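Side-chain contacts in inorganic pyrophosphatase (Coxiella burnetii, PDB 3TR4), which probably hydrolyses inorganic pyrophosphate to two phosphate ions with the help of divalent metal ions, working as a homohexamer: residues 33-36 with 41-44; 69-74 with 164-169. All coordinates share one frame; numbering follows the deposited sequence.

Contact 1 (33-36 with 41-44); sequences EYDK and LTVD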
ATOM      1  N   GLU B  33      11.826 -11.610 -13.475  1.00 30.10           N
ATOM      2  CA  GLU B  33      11.888 -12.274 -14.769  1.00 35.53           C
ATOM      3  C   GLU B  33      11.269 -13.651 -14.616  1.00 33.50           C
ATOM      4  O   GLU B  33      11.515 -14.333 -13.623  1.00 33.90           O
ATOM      5  CB  GLU B  33      13.335 -12.420 -15.238  1.00 44.98           C
ATOM      6  CG  GLU B  33      13.855 -11.267 -16.080  1.00 61.08           C
ATOM      7  CD  GLU B  33      15.245 -11.533 -16.633  1.00 72.28           C
ATOM      8  OE1 GLU B  33      16.015 -12.269 -15.979  1.00 72.82           O
ATOM      9  OE2 GLU B  33      15.565 -11.015 -17.724  1.00 78.27           O
ATOM     10  N   TYR B  34      10.466 -14.071 -15.585  1.00 29.02           N
ATOM     11  CA  TYR B  34       9.897 -15.409 -15.514  1.00 28.02           C
ATOM     12  C   TYR B  34      10.871 -16.441 -16.070  1.00 35.51           C
ATOM     13  O   TYR B  34      11.395 -16.291 -17.173  1.00 38.05           O
ATOM     14  CB  TYR B  34       8.549 -15.496 -16.236  1.00 30.46           C
ATOM     15  CG  TYR B  34       7.906 -16.851 -16.068  1.00 33.71           C
ATOM     16  CD1 TYR B  34       7.208 -17.170 -14.909  1.00 33.52           C
ATOM     17  CD2 TYR B  34       8.024 -17.824 -17.051  1.00 40.84           C
ATOM     18  CE1 TYR B  34       6.634 -18.417 -14.741  1.00 40.38           C
ATOM     19  CE2 TYR B  34       7.454 -19.071 -16.893  1.00 44.78           C
ATOM     20  CZ  TYR B  34       6.760 -19.362 -15.736  1.00 47.46           C
ATOM     21  OH  TYR B  34       6.188 -20.604 -15.577  1.00 53.37           O
ATOM     22  N   ASP B  35      11.114 -17.488 -15.291  1.00 32.39           N
ATOM     23  CA  ASP B  35      12.027 -18.546 -15.694  1.00 42.54           C
ATOM     24  C   ASP B  35      11.232 -19.754 -16.170  1.00 41.98           C
ATOM     25  O   ASP B  35      10.683 -20.504 -15.365  1.00 44.21           O
ATOM     26  CB  ASP B  35      12.947 -18.929 -14.530  1.00 45.02           C
ATOM     27  CG  ASP B  35      14.146 -19.743 -14.976  1.00 54.58           C
ATOM     28  OD1 ASP B  35      14.003 -20.539 -15.927  1.00 57.53           O
ATOM     29  OD2 ASP B  35      15.231 -19.584 -14.374  1.00 53.73           O
ATOM     30  N   LYS B  36      11.168 -19.929 -17.486  1.00 44.96           N
ATOM     31  CA  LYS B  36      10.417 -21.028 -18.085  1.00 52.61           C
ATOM     32  C   LYS B  36      10.985 -22.390 -17.689  1.00 49.33           C
ATOM     33  O   LYS B  36      10.240 -23.354 -17.502  1.00 48.46           O
ATOM     34  CB  LYS B  36      10.405 -20.893 -19.610  1.00 61.96           C
ATOM     35  CG  LYS B  36       9.754 -22.062 -20.332  1.00 70.10           C
ATOM     36  CD  LYS B  36       9.989 -21.988 -21.834  1.00 77.06           C
ATOM     37  CE  LYS B  36       9.415 -23.210 -22.538  1.00 82.69           C
ATOM     38  NZ  LYS B  36       9.716 -23.219 -23.998  1.00 85.39           N
ATOM     39  N   LEU B  41       8.738 -17.371 -11.231  1.00 25.88           N
ATOM     40  CA  LEU B  41       9.083 -15.969 -11.356  1.00 26.72           C
ATOM     41  C   LEU B  41      10.356 -15.812 -10.533  1.00 30.94           C
ATOM     42  O   LEU B  41      10.466 -16.374  -9.444  1.00 30.19           O
ATOM     43  CB  LEU B  41       7.962 -15.096 -10.798  1.00 31.11           C
ATOM     44  CG  LEU B  41       7.934 -13.609 -11.154  1.00 32.81           C
ATOM     45  CD1 LEU B  41       7.753 -13.410 -12.650  1.00 25.45           C
ATOM     46  CD2 LEU B  41       6.816 -12.923 -10.387  1.00 28.52           C
ATOM     47  N   THR B  42      11.328 -15.079 -11.061  1.00 27.93           N
ATOM     48  CA  THR B  42      12.616 -14.928 -10.395  1.00 28.93           C
ATOM     49  C   THR B  42      12.962 -13.459 -10.231  1.00 29.60           C
ATOM     50  O   THR B  42      12.437 -12.607 -10.946  1.00 28.07           O
ATOM     51  CB  THR B  42      13.750 -15.590 -11.198  1.00 37.54           C
ATOM     52  OG1 THR B  42      13.878 -14.936 -12.467  1.00 39.74           O
ATOM     53  CG2 THR B  42      13.468 -17.074 -11.418  1.00 36.99           C
ATOM     54  N   VAL B  43      13.844 -13.164  -9.285  1.00 25.36           N
ATOM     55  CA  VAL B  43      14.349 -11.808  -9.143  1.00 26.72           C
ATOM     56  C   VAL B  43      15.438 -11.577 -10.181  1.00 30.10           C
ATOM     57  O   VAL B  43      16.402 -12.342 -10.262  1.00 29.15           O
ATOM     58  CB  VAL B  43      14.913 -11.547  -7.733  1.00 33.14           C
ATOM     59  CG1 VAL B  43      15.742 -10.270  -7.717  1.00 33.24           C
ATOM     60  CG2 VAL B  43      13.781 -11.471  -6.719  1.00 29.95           C
ATOM     61  N   ASP B  44      15.262 -10.543 -10.998  1.00 31.90           N
ATOM     62  CA  ASP B  44      16.293 -10.133 -11.944  1.00 34.91           C
ATOM     63  C   ASP B  44      17.265  -9.196 -11.237  1.00 34.10           C
ATOM     64  O   ASP B  44      18.431  -9.536 -11.034  1.00 31.59           O
ATOM     65  CB  ASP B  44      15.676  -9.450 -13.167  1.00 47.32           C
ATOM     66  CG  ASP B  44      16.721  -8.979 -14.166  1.00 54.55           C
ATOM     67  OD1 ASP B  44      17.882  -9.432 -14.076  1.00 54.16           O
ATOM     68  OD2 ASP B  44      16.379  -8.161 -15.046  1.00 55.19           O
TER
HETATM   69  O   HOH W   1      16.678 -14.141 -13.912  1.00 56.35           O
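Glu33 and Thr42 face each other as an antiparallel hydrogen-bonded pair: Glu33 N donates to Thr42 O at 2.8 Å, and Thr42 N returns the bond to Glu33 O at 2.7 Å. The hydroxyl of Thr42 adds a third link, OG1 donating to Glu33 O at 2.7 Å from 35° above the carbonyl plane. The amide N-H comes from the opposite face of that plane, so the two donors reach this oxygen without sharing a side. The first torsion of Thr42 (63°) sets OG1 between its own N and carbonyl carbon and aims it across the strands, while CG2 packs on CB of Asp35 at 3.7 Å.

Nearby, the carboxylates of Glu33 and Asp44 lie stacked with planes 10° apart, Glu33 OE1 being 3.9 Å from Asp44 OD1. Such like charges would probably repel; a water donates to both Glu33 OE1 and Thr42 OG1, and Asp44 OD2 has a long, weak ion pair with NZ of Lys31, predicted to bind substrate, which may partly offset the repulsion. On the face opposite Glu33 and Thr42, Leu41 CD1 rests 4.2 Å from Tyr34 CB in the non-hydrogen-bonded pair.

These strands form the beta hairpin 30-35/40-46. Its second strand exchanges backbone hydrogen bonds with a second subunit through Leu41 and Val43, and the Tyr34 ring meets Phe40 of a third.

Contact 2 (69-74 with 164-169); sequences DPLDVL and KKEFEA. With MN (manganese (II) ion), chain I.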
ATOM      1  N   ASP B  69      16.383 -13.069 -25.597  1.00 48.36           N
ATOM      2  CA  ASP B  69      15.224 -13.177 -24.719  1.00 45.53           C
ATOM      3  C   ASP B  69      13.945 -13.053 -25.542  1.00 35.27           C
ATOM      4  O   ASP B  69      13.979 -12.570 -26.672  1.00 37.55           O
ATOM      5  CB  ASP B  69      15.255 -12.083 -23.648  1.00 55.78           C
ATOM      6  CG  ASP B  69      16.446 -12.203 -22.718  1.00 65.68           C
ATOM      7  OD1 ASP B  69      16.982 -13.322 -22.575  1.00 67.32           O
ATOM      8  OD2 ASP B  69      16.841 -11.176 -22.124  1.00 69.69           O
ATOM      9  N   PRO B  70      12.810 -13.497 -24.981  1.00 36.58           N
ATOM     10  CA  PRO B  70      11.520 -13.322 -25.661  1.00 34.10           C
ATOM     11  C   PRO B  70      11.222 -11.850 -25.928  1.00 29.14           C
ATOM     12  O   PRO B  70      11.806 -10.974 -25.289  1.00 31.50           O
ATOM     13  CB  PRO B  70      10.514 -13.878 -24.653  1.00 26.62           C
ATOM     14  CG  PRO B  70      11.296 -14.823 -23.811  1.00 33.01           C
ATOM     15  CD  PRO B  70      12.675 -14.243 -23.717  1.00 39.53           C
ATOM     16  N   LEU B  71      10.309 -11.591 -26.860  1.00 29.09           N
ATOM     17  CA  LEU B  71       9.931 -10.229 -27.226  1.00 25.81           C
ATOM     18  C   LEU B  71       9.328  -9.456 -26.048  1.00 26.42           C
ATOM     19  O   LEU B  71       8.397  -9.935 -25.403  1.00 27.29           O
ATOM     20  CB  LEU B  71       8.932 -10.271 -28.386  1.00 24.68           C
ATOM     21  CG  LEU B  71       8.366  -8.944 -28.884  1.00 28.88           C
ATOM     22  CD1 LEU B  71       9.478  -8.031 -29.351  1.00 34.54           C
ATOM     23  CD2 LEU B  71       7.364  -9.188 -30.004  1.00 29.38           C
ATOM     24  N   ASP B  72       9.861  -8.263 -25.779  1.00 26.70           N
ATOM     25  CA  ASP B  72       9.373  -7.403 -24.698  1.00 24.10           C
ATOM     26  C   ASP B  72       8.070  -6.714 -25.063  1.00 29.42           C
ATOM     27  O   ASP B  72       7.862  -6.324 -26.212  1.00 28.73           O
ATOM     28  CB  ASP B  72      10.375  -6.297 -24.377  1.00 30.44           C
ATOM     29  CG  ASP B  72      11.696  -6.824 -23.881  1.00 36.49           C
ATOM     30  OD1 ASP B  72      11.742  -7.966 -23.379  1.00 41.74           O
ATOM     31  OD2 ASP B  72      12.685  -6.069 -23.986  1.00 35.35           O
ATOM     32  N   VAL B  73       7.214  -6.521 -24.067  1.00 24.46           N
ATOM     33  CA  VAL B  73       5.956  -5.823 -24.282  1.00 24.36           C
ATOM     34  C   VAL B  73       5.657  -4.858 -23.142  1.00 24.31           C
ATOM     35  O   VAL B  73       5.837  -5.189 -21.970  1.00 27.67           O
ATOM     36  CB  VAL B  73       4.791  -6.811 -24.421  1.00 26.33           C
ATOM     37  CG1 VAL B  73       3.486  -6.067 -24.660  1.00 26.19           C
ATOM     38  CG2 VAL B  73       5.068  -7.791 -25.549  1.00 29.69           C
ATOM     39  N   LEU B  74       5.218  -3.655 -23.500  1.00 18.64           N
ATOM     40  CA  LEU B  74       4.683  -2.709 -22.532  1.00 15.77           C
ATOM     41  C   LEU B  74       3.164  -2.777 -22.614  1.00 24.97           C
ATOM     42  O   LEU B  74       2.589  -2.627 -23.695  1.00 26.60           O
ATOM     43  CB  LEU B  74       5.148  -1.296 -22.867  1.00 16.54           C
ATOM     44  CG  LEU B  74       6.664  -1.113 -22.948  1.00 27.16           C
ATOM     45  CD1 LEU B  74       7.021   0.218 -23.599  1.00 28.12           C
ATOM     46  CD2 LEU B  74       7.271  -1.225 -21.563  1.00 27.05           C
ATOM     47  N   LYS B 164       3.762  -5.490 -35.725  1.00 31.17           N
ATOM     48  CA  LYS B 164       3.405  -6.771 -36.319  1.00 36.14           C
ATOM     49  C   LYS B 164       4.618  -7.457 -36.944  1.00 38.17           C
ATOM     50  O   LYS B 164       4.858  -8.642 -36.710  1.00 38.96           O
ATOM     51  CB  LYS B 164       2.314  -6.571 -37.370  1.00 34.87           C
ATOM     52  CG  LYS B 164       1.812  -7.848 -38.022  1.00 37.04           C
ATOM     53  CD  LYS B 164       0.567  -7.562 -38.844  1.00 45.98           C
ATOM     54  CE  LYS B 164      -0.046  -8.836 -39.390  1.00 55.30           C
ATOM     55  NZ  LYS B 164      -1.413  -8.595 -39.923  1.00 59.33           N
ATOM     56  N   LYS B 165       5.375  -6.708 -37.739  1.00 38.62           N
ATOM     57  CA  LYS B 165       6.580  -7.236 -38.368  1.00 46.17           C
ATOM     58  C   LYS B 165       7.509  -7.858 -37.334  1.00 43.03           C
ATOM     59  O   LYS B 165       7.903  -9.016 -37.461  1.00 39.23           O
ATOM     60  CB  LYS B 165       7.320  -6.138 -39.131  1.00 57.46           C
ATOM     61  CG  LYS B 165       6.655  -5.725 -40.430  1.00 75.08           C
ATOM     62  CD  LYS B 165       7.484  -4.672 -41.146  1.00 87.55           C
ATOM     63  CE  LYS B 165       8.916  -5.144 -41.346  1.00 95.87           C
ATOM     64  NZ  LYS B 165       9.757  -4.110 -42.008  1.00101.50           N
ATOM     65  N   GLU B 166       7.851  -7.080 -36.310  1.00 38.88           N
ATOM     66  CA  GLU B 166       8.756  -7.534 -35.264  1.00 36.84           C
ATOM     67  C   GLU B 166       8.186  -8.742 -34.530  1.00 33.60           C
ATOM     68  O   GLU B 166       8.913  -9.682 -34.202  1.00 34.72           O
ATOM     69  CB  GLU B 166       9.035  -6.400 -34.275  1.00 37.50           C
ATOM     70  CG  GLU B 166       9.978  -6.786 -33.148  1.00 45.25           C
ATOM     71  CD  GLU B 166      11.387  -7.066 -33.639  1.00 57.35           C
ATOM     72  OE1 GLU B 166      11.788  -6.468 -34.661  1.00 61.34           O
ATOM     73  OE2 GLU B 166      12.088  -7.888 -33.008  1.00 56.39           O
ATOM     74  N   PHE B 167       6.883  -8.704 -34.276  1.00 38.33           N
ATOM     75  CA  PHE B 167       6.184  -9.792 -33.601  1.00 33.65           C
ATOM     76  C   PHE B 167       6.319 -11.091 -34.393  1.00 40.35           C
ATOM     77  O   PHE B 167       6.717 -12.124 -33.854  1.00 41.73           O
ATOM     78  CB  PHE B 167       4.709  -9.417 -33.409  1.00 35.79           C
ATOM     79  CG  PHE B 167       3.852 -10.530 -32.866  1.00 37.19           C
ATOM     80  CD1 PHE B 167       3.842 -10.822 -31.512  1.00 33.88           C
ATOM     81  CD2 PHE B 167       3.032 -11.263 -33.709  1.00 41.67           C
ATOM     82  CE1 PHE B 167       3.045 -11.841 -31.011  1.00 38.11           C
ATOM     83  CE2 PHE B 167       2.232 -12.281 -33.216  1.00 44.39           C
ATOM     84  CZ  PHE B 167       2.240 -12.571 -31.864  1.00 43.34           C
ATOM     85  N   GLU B 168       6.008 -11.029 -35.683  1.00 45.57           N
ATOM     86  CA  GLU B 168       6.057 -12.216 -36.529  1.00 44.91           C
ATOM     87  C   GLU B 168       7.476 -12.750 -36.717  1.00 44.90           C
ATOM     88  O   GLU B 168       7.686 -13.965 -36.755  1.00 40.47           O
ATOM     89  CB  GLU B 168       5.389 -11.941 -37.876  1.00 50.10           C
ATOM     90  CG  GLU B 168       3.880 -11.790 -37.773  1.00 56.95           C
ATOM     91  CD  GLU B 168       3.241 -11.365 -39.078  1.00 69.33           C
ATOM     92  OE1 GLU B 168       3.942 -10.763 -39.919  1.00 73.21           O
ATOM     93  OE2 GLU B 168       2.035 -11.636 -39.262  1.00 74.09           O
ATOM     94  N   ALA B 169       8.446 -11.849 -36.825  1.00 42.81           N
ATOM     95  CA  ALA B 169       9.842 -12.256 -36.973  1.00 46.91           C
ATOM     96  C   ALA B 169      10.374 -12.936 -35.712  1.00 43.67           C
ATOM     97  O   ALA B 169      11.116 -13.914 -35.790  1.00 41.38           O
ATOM     98  CB  ALA B 169      10.713 -11.062 -37.344  1.00 46.47           C
TER
HETATM   99 MN    MN I 176      14.643  -7.443 -23.621  0.93 55.37          MN
HETATM  100  O   HOH W   2      14.239  -9.234 -21.937  0.90 37.25           O
HETATM  101  O   HOH W   3      14.234  -8.731 -25.082  1.00 45.08           O
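Leu71 reaches the helix through its two methyls, and all the direct contact is apolar. CD2 lies 3.8 Å from CA of Phe167 and 4.2 Å from its CD1, approaching the ring at its edge, near the ring plane, with the two side chains crossing at about a right angle. The other branch, CD1, meets the aliphatic CG of Glu166 at 4.0 Å. With CG of Leu71 anti to the backbone N (chi1 178°), the two methyls end up against the helix. Glu166 contributes methylene rather than charge: its chain bends at chi2 (67°) beyond the touching CG, and its carboxylate has a long, weak ion pair with Arg173. On the helix side, Phe167 also meets the ring of Phe17.

The two segments join the C-terminal helix 160-175 to the entry of strand 72-75, part of the mixed sheet that forms the beta-barrel core of the family I (soluble) pyrophosphatase fold. Strand 72-75 runs antiparallel to 56-59 and parallel to 106-111, and the side chain of Leu71 also touches Val107.

Metal coordination belongs to the next residue along. Asp72 OD2 binds the manganese ion at 2.4 Å and also takes a hydrogen bond from Lys106, while OD1 remains 3.0 Å from the metal. Two waters also bind the ion, one at 2.0 Å and the other at 2.5 Å; the farther one lies within donating distance of both Asp72 OD1 and Asp69 OD2, though not all its acceptors can be served at once. Asp104, whose OD1 binds the manganese, and Asp67 are the other protein residues of the site.

Contact 1 and contact 2 follow one another along the chain, the hairpin closing before the metal-binding segment begins. Their centres are 19 Å apart, yet their nearest atoms come within about 5 Å without touching. Both border the active site, in different ways: contact 2 contains a manganese ligand, Asp72, whereas the side chain of Glu33 in contact 1 stops about 7 Å from the ion. In contact 1 the side chain of Asp44 is also about 3 Å from those of Lys31 and Arg45, both predicted to bind substrate. Contact 1 is a surface contact at subunit interfaces, its centre 15 Å from the chain centre, whereas contact 2 is buried, 9 Å from it, and meets no other chain of the hexamer.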